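Local coordinates for protein X-PRO dipeptidase (Streptococcus pyogenes M1 GAS, PDB 3O5V) that probably cleaves Xaa-Pro dipeptides as a manganese-dependent prolidase of the M24B family, represented here by its creatinase/prolidase-type N-terminal domain alone, at residues 90-103 / 116-129. Residues are numbered along the deposited sequence; the frame is centred on the assembly and turned at random. Where two conformers were deposited one is given.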
ATOM      1  N   LEU A  90       5.378  -5.038  -8.533  1.00 32.37           N
ATOM      2  CA  LEU A  90       4.132  -5.638  -8.049  1.00 32.87           C
ATOM      3  C   LEU A  90       3.731  -6.852  -8.902  1.00 33.54           C
ATOM      4  O   LEU A  90       3.989  -6.865 -10.107  1.00 32.94           O
ATOM      5  CB  LEU A  90       3.002  -4.614  -8.053  1.00 32.38           C
ATOM      6  CG  LEU A  90       2.968  -3.514  -6.986  1.00 31.82           C
ATOM      7  CD1 LEU A  90       1.645  -2.823  -7.070  1.00 29.81           C
ATOM      8  CD2 LEU A  90       3.131  -4.073  -5.597  1.00 30.93           C
ATOM      9  N   PRO A  91       3.089  -7.864  -8.281  1.00 34.44           N
ATOM     10  CA  PRO A  91       2.695  -9.065  -9.048  1.00 34.98           C
ATOM     11  C   PRO A  91       1.555  -8.813 -10.033  1.00 35.79           C
ATOM     12  O   PRO A  91       1.428  -9.527 -11.028  1.00 36.17           O
ATOM     13  CB  PRO A  91       2.238 -10.047  -7.963  1.00 35.39           C
ATOM     14  CG  PRO A  91       1.890  -9.170  -6.761  1.00 35.50           C
ATOM     15  CD  PRO A  91       2.832  -8.010  -6.830  1.00 34.17           C
ATOM     16  N   ASN A  92       0.743  -7.794  -9.761  1.00 35.82           N
ATOM     17  CA  ASN A  92      -0.528  -7.605 -10.443  1.00 36.49           C
ATOM     18  C   ASN A  92      -1.023  -6.168 -10.283  1.00 36.25           C
ATOM     19  O   ASN A  92      -0.987  -5.628  -9.183  1.00 36.14           O
ATOM     20  CB  ASN A  92      -1.560  -8.577  -9.843  1.00 36.97           C
ATOM     21  CG  ASN A  92      -2.882  -8.552 -10.564  1.00 38.29           C
ATOM     22  OD1 ASN A  92      -3.174  -9.431 -11.377  1.00 43.39           O
ATOM     23  ND2 ASN A  92      -3.701  -7.560 -10.268  1.00 40.17           N
ATOM     24  N   THR A  93      -1.485  -5.554 -11.370  1.00 36.43           N
ATOM     25  CA  THR A  93      -2.096  -4.219 -11.286  1.00 36.78           C
ATOM     26  C   THR A  93      -3.514  -4.192 -11.880  1.00 36.47           C
ATOM     27  O   THR A  93      -4.043  -3.130 -12.210  1.00 36.04           O
ATOM     28  CB  THR A  93      -1.197  -3.131 -11.935  1.00 36.88           C
ATOM     29  OG1 THR A  93      -1.008  -3.438 -13.317  1.00 37.83           O
ATOM     30  CG2 THR A  93       0.170  -3.063 -11.253  1.00 37.39           C
ATOM     31  N   ALA A  94      -4.136  -5.370 -11.965  1.00 36.60           N
ATOM     32  CA  ALA A  94      -5.405  -5.550 -12.682  1.00 36.47           C
ATOM     33  C   ALA A  94      -6.680  -5.454 -11.836  1.00 36.31           C
ATOM     34  O   ALA A  94      -7.779  -5.673 -12.361  1.00 36.51           O
ATOM     35  CB  ALA A  94      -5.384  -6.881 -13.483  1.00 36.52           C
ATOM     36  N   ALA A  95      -6.551  -5.116 -10.550  1.00 35.70           N
ATOM     37  CA  ALA A  95      -7.717  -4.973  -9.668  1.00 35.52           C
ATOM     38  C   ALA A  95      -8.802  -4.082 -10.278  1.00 35.61           C
ATOM     39  O   ALA A  95      -8.517  -2.997 -10.786  1.00 35.42           O
ATOM     40  CB  ALA A  95      -7.301  -4.437  -8.294  1.00 35.39           C
ATOM     41  N   LYS A  96     -10.041  -4.557 -10.234  1.00 35.85           N
ATOM     42  CA  LYS A  96     -11.178  -3.792 -10.751  1.00 36.32           C
ATOM     43  C   LYS A  96     -11.690  -2.792  -9.731  1.00 35.50           C
ATOM     44  O   LYS A  96     -12.188  -1.718 -10.088  1.00 35.03           O
ATOM     45  CB  LYS A  96     -12.292  -4.737 -11.220  1.00 37.50           C
ATOM     46  CG  LYS A  96     -12.028  -5.278 -12.631  1.00 40.50           C
ATOM     47  CD  LYS A  96     -12.842  -6.521 -12.974  1.00 45.59           C
ATOM     48  CE  LYS A  96     -12.742  -6.804 -14.479  1.00 48.49           C
ATOM     49  NZ  LYS A  96     -12.531  -8.252 -14.791  1.00 52.05           N
ATOM     50  N   THR A  97     -11.567  -3.153  -8.456  1.00 34.55           N
ATOM     51  CA  THR A  97     -12.033  -2.314  -7.370  1.00 33.72           C
ATOM     52  C   THR A  97     -10.901  -2.194  -6.359  1.00 32.66           C
ATOM     53  O   THR A  97     -10.372  -3.206  -5.901  1.00 31.91           O
ATOM     54  CB  THR A  97     -13.275  -2.916  -6.683  1.00 34.04           C
ATOM     55  OG1 THR A  97     -14.276  -3.225  -7.669  1.00 36.33           O
ATOM     56  CG2 THR A  97     -13.845  -1.937  -5.693  1.00 34.92           C
ATOM     57  N   ILE A  98     -10.532  -0.950  -6.050  1.00 31.38           N
ATOM     58  CA  ILE A  98      -9.418  -0.636  -5.150  1.00 29.96           C
ATOM     59  C   ILE A  98      -9.900   0.236  -3.990  1.00 29.97           C
ATOM     60  O   ILE A  98     -10.721   1.138  -4.172  1.00 30.01           O
ATOM     61  CB  ILE A  98      -8.258   0.045  -5.916  1.00 29.92           C
ATOM     62  CG1 ILE A  98      -7.761  -0.875  -7.029  1.00 29.71           C
ATOM     63  CG2 ILE A  98      -7.091   0.423  -4.991  1.00 27.94           C
ATOM     64  CD1 ILE A  98      -6.902  -0.172  -8.035  1.00 31.85           C
ATOM     65  N   TYR A  99      -9.418  -0.062  -2.787  1.00 28.51           N
ATOM     66  CA  TYR A  99      -9.628   0.816  -1.650  1.00 28.15           C
ATOM     67  C   TYR A  99      -8.358   1.602  -1.303  1.00 27.41           C
ATOM     68  O   TYR A  99      -7.267   1.040  -1.320  1.00 27.45           O
ATOM     69  CB  TYR A  99     -10.112   0.005  -0.455  1.00 28.65           C
ATOM     70  CG  TYR A  99     -11.605  -0.227  -0.490  1.00 29.46           C
ATOM     71  CD1 TYR A  99     -12.457   0.524   0.318  1.00 30.16           C
ATOM     72  CD2 TYR A  99     -12.165  -1.179  -1.343  1.00 31.45           C
ATOM     73  CE1 TYR A  99     -13.829   0.331   0.289  1.00 31.19           C
ATOM     74  CE2 TYR A  99     -13.552  -1.380  -1.385  1.00 31.06           C
ATOM     75  CZ  TYR A  99     -14.369  -0.621  -0.566  1.00 32.42           C
ATOM     76  OH  TYR A  99     -15.731  -0.803  -0.594  1.00 32.84           O
ATOM     77  N   ALA A 100      -8.502   2.897  -1.006  1.00 26.36           N
ATOM     78  CA  ALA A 100      -7.366   3.723  -0.567  1.00 26.07           C
ATOM     79  C   ALA A 100      -7.792   4.745   0.491  1.00 26.10           C
ATOM     80  O   ALA A 100      -8.982   4.993   0.662  1.00 25.92           O
ATOM     81  CB  ALA A 100      -6.687   4.416  -1.773  1.00 25.92           C
ATOM     82  N   GLU A 101      -6.826   5.313   1.213  1.00 25.27           N
ATOM     83  CA  GLU A 101      -7.116   6.209   2.340  1.00 25.56           C
ATOM     84  C   GLU A 101      -7.270   7.642   1.853  1.00 26.33           C
ATOM     85  O   GLU A 101      -6.288   8.404   1.808  1.00 25.50           O
ATOM     86  CB  GLU A 101      -6.001   6.161   3.398  1.00 24.83           C
ATOM     87  CG  GLU A 101      -5.778   4.804   3.997  1.00 25.36           C
ATOM     88  CD  GLU A 101      -4.705   4.838   5.064  1.00 26.28           C
ATOM     89  OE1 GLU A 101      -3.512   4.659   4.724  1.00 25.73           O
ATOM     90  OE2 GLU A 101      -5.057   5.055   6.243  1.00 26.21           O
ATOM     91  N   PHE A 102      -8.508   8.009   1.521  1.00 27.53           N
ATOM     92  CA  PHE A 102      -8.798   9.325   0.932  1.00 29.06           C
ATOM     93  C   PHE A 102      -8.499  10.485   1.896  1.00 29.28           C
ATOM     94  O   PHE A 102      -8.268  11.615   1.440  1.00 29.43           O
ATOM     95  CB  PHE A 102     -10.256   9.401   0.452  1.00 29.17           C
ATOM     96  CG  PHE A 102     -10.549   8.660  -0.846  1.00 31.29           C
ATOM     97  CD1 PHE A 102      -9.589   7.870  -1.491  1.00 33.01           C
ATOM     98  CD2 PHE A 102     -11.829   8.750  -1.414  1.00 33.26           C
ATOM     99  CE1 PHE A 102      -9.895   7.201  -2.688  1.00 34.39           C
ATOM    100  CE2 PHE A 102     -12.147   8.086  -2.596  1.00 33.59           C
ATOM    101  CZ  PHE A 102     -11.178   7.307  -3.238  1.00 34.99           C
ATOM    102  N   ASP A 103      -8.481  10.217   3.208  1.00 29.47           N
ATOM    103  CA  ASP A 103      -8.099  11.259   4.186  1.00 30.30           C
ATOM    104  C   ASP A 103      -6.607  11.562   4.295  1.00 29.29           C
ATOM    105  O   ASP A 103      -6.217  12.526   4.962  1.00 29.05           O
ATOM    106  CB  ASP A 103      -8.646  10.977   5.586  1.00 31.62           C
ATOM    107  CG  ASP A 103      -9.981  11.649   5.830  1.00 35.94           C
ATOM    108  OD1 ASP A 103     -10.252  12.710   5.220  1.00 39.55           O
ATOM    109  OD2 ASP A 103     -10.759  11.104   6.631  1.00 41.16           O
ATOM    110  N   ILE A 116      -1.050   3.627 -12.918  1.00 33.89           N
ATOM    111  CA  ILE A 116      -0.705   2.206 -12.750  1.00 33.57           C
ATOM    112  C   ILE A 116      -1.950   1.333 -12.699  1.00 33.34           C
ATOM    113  O   ILE A 116      -1.987   0.265 -13.318  1.00 33.40           O
ATOM    114  CB  ILE A 116       0.114   1.973 -11.436  1.00 33.61           C
ATOM    115  CG1 ILE A 116       1.432   2.729 -11.478  1.00 33.65           C
ATOM    116  CG2 ILE A 116       0.361   0.475 -11.175  1.00 33.90           C
ATOM    117  CD1 ILE A 116       2.072   2.889 -10.121  1.00 35.19           C
ATOM    118  N   PHE A 117      -2.949   1.768 -11.932  1.00 32.81           N
ATOM    119  CA  PHE A 117      -4.165   1.000 -11.720  1.00 32.73           C
ATOM    120  C   PHE A 117      -5.318   1.681 -12.440  1.00 33.58           C
ATOM    121  O   PHE A 117      -5.616   2.859 -12.198  1.00 33.09           O
ATOM    122  CB  PHE A 117      -4.497   0.899 -10.224  1.00 32.78           C
ATOM    123  CG  PHE A 117      -3.426   0.234  -9.401  1.00 31.46           C
ATOM    124  CD1 PHE A 117      -3.426  -1.149  -9.223  1.00 30.23           C
ATOM    125  CD2 PHE A 117      -2.419   0.995  -8.799  1.00 30.47           C
ATOM    126  CE1 PHE A 117      -2.438  -1.773  -8.458  1.00 27.83           C
ATOM    127  CE2 PHE A 117      -1.413   0.382  -8.035  1.00 28.49           C
ATOM    128  CZ  PHE A 117      -1.428  -1.006  -7.867  1.00 29.29           C
ATOM    129  N   SER A 118      -5.981   0.938 -13.313  1.00 34.62           N
ATOM    130  CA  SER A 118      -7.078   1.506 -14.070  1.00 35.83           C
ATOM    131  C   SER A 118      -8.416   1.238 -13.390  1.00 35.97           C
ATOM    132  O   SER A 118      -9.445   1.735 -13.838  1.00 36.32           O
ATOM    133  CB  SER A 118      -7.051   1.004 -15.524  1.00 36.16           C
ATOM    134  OG  SER A 118      -7.217  -0.399 -15.552  1.00 38.40           O
ATOM    135  N   GLY A 119      -8.392   0.496 -12.279  1.00 35.67           N
ATOM    136  CA  GLY A 119      -9.612   0.173 -11.536  1.00 36.08           C
ATOM    137  C   GLY A 119     -10.298   1.331 -10.828  1.00 36.21           C
ATOM    138  O   GLY A 119      -9.788   2.455 -10.798  1.00 36.48           O
ATOM    139  N   GLN A 120     -11.463   1.043 -10.253  1.00 36.03           N
ATOM    140  CA  GLN A 120     -12.245   2.011  -9.497  1.00 36.25           C
ATOM    141  C   GLN A 120     -11.725   2.148  -8.070  1.00 35.21           C
ATOM    142  O   GLN A 120     -11.609   1.147  -7.360  1.00 34.96           O
ATOM    143  CB  GLN A 120     -13.699   1.538  -9.430  1.00 37.13           C
ATOM    144  CG  GLN A 120     -14.695   2.642  -9.234  1.00 41.35           C
ATOM    145  CD  GLN A 120     -14.761   3.551 -10.452  1.00 46.61           C
ATOM    146  OE1 GLN A 120     -14.901   4.764 -10.323  1.00 49.61           O
ATOM    147  NE2 GLN A 120     -14.636   2.963 -11.648  1.00 49.20           N
ATOM    148  N   PHE A 121     -11.462   3.383  -7.642  1.00 34.27           N
ATOM    149  CA  PHE A 121     -10.994   3.652  -6.279  1.00 33.91           C
ATOM    150  C   PHE A 121     -12.130   4.009  -5.331  1.00 33.90           C
ATOM    151  O   PHE A 121     -13.003   4.827  -5.667  1.00 33.84           O
ATOM    152  CB  PHE A 121      -9.947   4.770  -6.269  1.00 33.87           C
ATOM    153  CG  PHE A 121      -8.583   4.329  -6.718  1.00 34.03           C
ATOM    154  CD1 PHE A 121      -7.522   4.285  -5.817  1.00 33.54           C
ATOM    155  CD2 PHE A 121      -8.354   3.965  -8.042  1.00 33.14           C
ATOM    156  CE1 PHE A 121      -6.253   3.885  -6.230  1.00 33.12           C
ATOM    157  CE2 PHE A 121      -7.090   3.557  -8.463  1.00 34.02           C
ATOM    158  CZ  PHE A 121      -6.040   3.511  -7.548  1.00 34.97           C
ATOM    159  N   ASN A 122     -12.098   3.385  -4.153  1.00 33.22           N
ATOM    160  CA  ASN A 122     -13.075   3.608  -3.083  0.50 33.30           C
ATOM    161  C   ASN A 122     -12.364   4.021  -1.796  1.00 33.26           C
ATOM    162  O   ASN A 122     -11.186   3.712  -1.611  1.00 32.56           O
ATOM    163  CB  ASN A 122     -13.892   2.338  -2.818  0.50 33.30           C
ATOM    164  CG  ASN A 122     -14.808   1.970  -3.975  0.50 34.22           C
ATOM    165  OD1 ASN A 122     -15.215   0.813  -4.113  0.50 35.33           O
ATOM    166  ND2 ASN A 122     -15.143   2.952  -4.806  0.50 33.88           N
ATOM    167  N   ASN A 123     -13.084   4.708  -0.908  1.00 33.47           N
ATOM    168  CA  ASN A 123     -12.524   5.222   0.350  1.00 34.20           C
ATOM    169  C   ASN A 123     -12.381   4.168   1.467  1.00 34.30           C
ATOM    170  O   ASN A 123     -13.360   3.554   1.881  1.00 33.32           O
ATOM    171  CB  ASN A 123     -13.370   6.406   0.846  1.00 34.28           C
ATOM    172  CG  ASN A 123     -12.704   7.201   1.966  1.00 35.57           C
ATOM    173  OD1 ASN A 123     -13.343   8.060   2.586  1.00 39.82           O
ATOM    174  ND2 ASN A 123     -11.438   6.943   2.222  1.00 33.99           N
ATOM    175  N   LEU A 124     -11.151   3.999   1.952  1.00 35.00           N
ATOM    176  CA  LEU A 124     -10.813   3.076   3.042  1.00 36.23           C
ATOM    177  C   LEU A 124     -10.962   3.666   4.438  1.00 37.21           C
ATOM    178  O   LEU A 124     -10.876   2.943   5.436  1.00 37.04           O
ATOM    179  CB  LEU A 124      -9.350   2.666   2.932  1.00 36.29           C
ATOM    180  CG  LEU A 124      -8.927   1.256   2.568  1.00 36.80           C
ATOM    181  CD1 LEU A 124      -7.388   1.203   2.545  1.00 35.76           C
ATOM    182  CD2 LEU A 124      -9.533   0.193   3.488  1.00 35.52           C
ATOM    183  N   THR A 125     -11.144   4.977   4.531  1.00 38.61           N
ATOM    184  CA  THR A 125     -11.071   5.619   5.840  1.00 39.90           C
ATOM    185  C   THR A 125     -12.171   5.162   6.829  1.00 39.78           C
ATOM    186  O   THR A 125     -11.888   5.060   8.019  1.00 40.19           O
ATOM    187  CB  THR A 125     -10.849   7.168   5.757  1.00 40.50           C
ATOM    188  OG1 THR A 125     -11.941   7.785   5.062  1.00 42.89           O
ATOM    189  CG2 THR A 125      -9.507   7.476   5.021  1.00 40.28           C
ATOM    190  N   PRO A 126     -13.397   4.829   6.337  1.00 39.89           N
ATOM    191  CA  PRO A 126     -14.369   4.203   7.242  1.00 39.83           C
ATOM    192  C   PRO A 126     -13.855   2.902   7.871  1.00 39.39           C
ATOM    193  O   PRO A 126     -14.041   2.696   9.068  1.00 39.48           O
ATOM    194  CB  PRO A 126     -15.573   3.920   6.331  1.00 39.76           C
ATOM    195  CG  PRO A 126     -15.501   4.996   5.297  1.00 40.46           C
ATOM    196  CD  PRO A 126     -14.018   5.161   5.034  1.00 39.99           C
ATOM    197  N   TYR A 127     -13.210   2.043   7.086  1.00 39.08           N
ATOM    198  CA  TYR A 127     -12.625   0.831   7.659  1.00 39.40           C
ATOM    199  C   TYR A 127     -11.541   1.178   8.687  1.00 39.36           C
ATOM    200  O   TYR A 127     -11.540   0.650   9.803  1.00 38.82           O
ATOM    201  CB  TYR A 127     -12.062  -0.113   6.584  1.00 39.52           C
ATOM    202  CG  TYR A 127     -11.425  -1.343   7.196  1.00 40.37           C
ATOM    203  CD1 TYR A 127     -12.192  -2.478   7.478  1.00 41.52           C
ATOM    204  CD2 TYR A 127     -10.065  -1.359   7.535  1.00 41.50           C
ATOM    205  CE1 TYR A 127     -11.623  -3.611   8.065  1.00 40.79           C
ATOM    206  CE2 TYR A 127      -9.483  -2.486   8.127  1.00 41.87           C
ATOM    207  CZ  TYR A 127     -10.273  -3.606   8.388  1.00 42.40           C
ATOM    208  OH  TYR A 127      -9.714  -4.721   8.960  1.00 41.42           O
ATOM    209  N   VAL A 128     -10.623   2.065   8.304  1.00 39.87           N
ATOM    210  CA  VAL A 128      -9.517   2.477   9.172  1.00 40.61           C
ATOM    211  C   VAL A 128     -10.015   3.054  10.500  1.00 41.71           C
ATOM    212  O   VAL A 128      -9.600   2.606  11.565  1.00 41.82           O
ATOM    213  CB  VAL A 128      -8.562   3.443   8.435  1.00 40.31           C
ATOM    214  CG1 VAL A 128      -7.592   4.142   9.401  1.00 39.94           C
ATOM    215  CG2 VAL A 128      -7.802   2.673   7.355  1.00 40.34           C
ATOM    216  N   GLN A 129     -10.927   4.018  10.434  1.00 43.23           N
ATOM    217  CA  GLN A 129     -11.499   4.614  11.642  1.00 44.89           C
ATOM    218  C   GLN A 129     -12.167   3.576  12.576  1.00 45.44           C
ATOM    219  O   GLN A 129     -12.137   3.731  13.799  1.00 45.65           O
ATOM    220  CB  GLN A 129     -12.466   5.750  11.275  1.00 45.21           C
ATOM    221  CG  GLN A 129     -11.773   7.048  10.842  1.00 46.61           C
ATOM    222  CD  GLN A 129     -12.689   7.987  10.053  1.00 49.73           C
ATOM    223  OE1 GLN A 129     -12.339   9.143   9.791  1.00 51.33           O
ATOM    224  NE2 GLN A 129     -13.859   7.492   9.665  1.00 50.40           N
TER
HETATM  225  O   HOH W   1      -6.309  -1.566 -11.527  1.00 37.29           O
HETATM  226  O   HOH W   2      -4.433  -1.421 -14.262  1.00 37.47           O
HETATM  227  O   HOH W   3      -8.935  -2.556 -13.912  1.00 46.25           O
HETATM  228  O   HOH W   4     -16.818  -2.026  -3.166  1.00 42.46           O
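Strands 97-100 and 120-123 run parallel with their short axes 37° apart, and five backbone hydrogen bonds join the two segments in a ladder, from Gln120 N to Lys96 O (2.9 Å), one residue before strand 97-100, through to Leu124 N to Ala100 O (2.7 Å), one after strand 120-123. On one face of the sheet, Ile98 and Phe121 lie side by side and point the same way. Ile98 CG2, anti to the backbone N, sits over the Phe121 ring toward its rim, a CH-pi contact of 4.1 Å to the centroid. The other branch ends in CD1, which reaches Phe117 CB at 3.4 Å, while Ala100 CB meets the edge of the Phe121 ring. Phe110, from the connecting helix, packs edge-to-face against Phe121. On the opposite face, Asn122 CB stands over the centre of the Tyr99 ring, 3.7 Å from its centroid, with amide and ring planes 78° apart. Tyr99 CB in turn touches Leu124 CG at 3.5 Å. Ahead of the strands, several waters lie between the backbones; one sits near Thr93 O and Ala95 O and accepts from Gly119 N (3.0 Å). Beyond them, Glu101 OE2 passes Val128 CG2 and is hydrogen-bonded to Thr27 OG1, while OE1 takes the backbone N-H groups of Ser23 and Asp24. Strand 97-100, helix 107-114 and parallel neighbour 120-123 form a beta-alpha-beta crossover, with 120-123 at one edge of the mixed sheet of this creatinase/prolidase N-terminal domain.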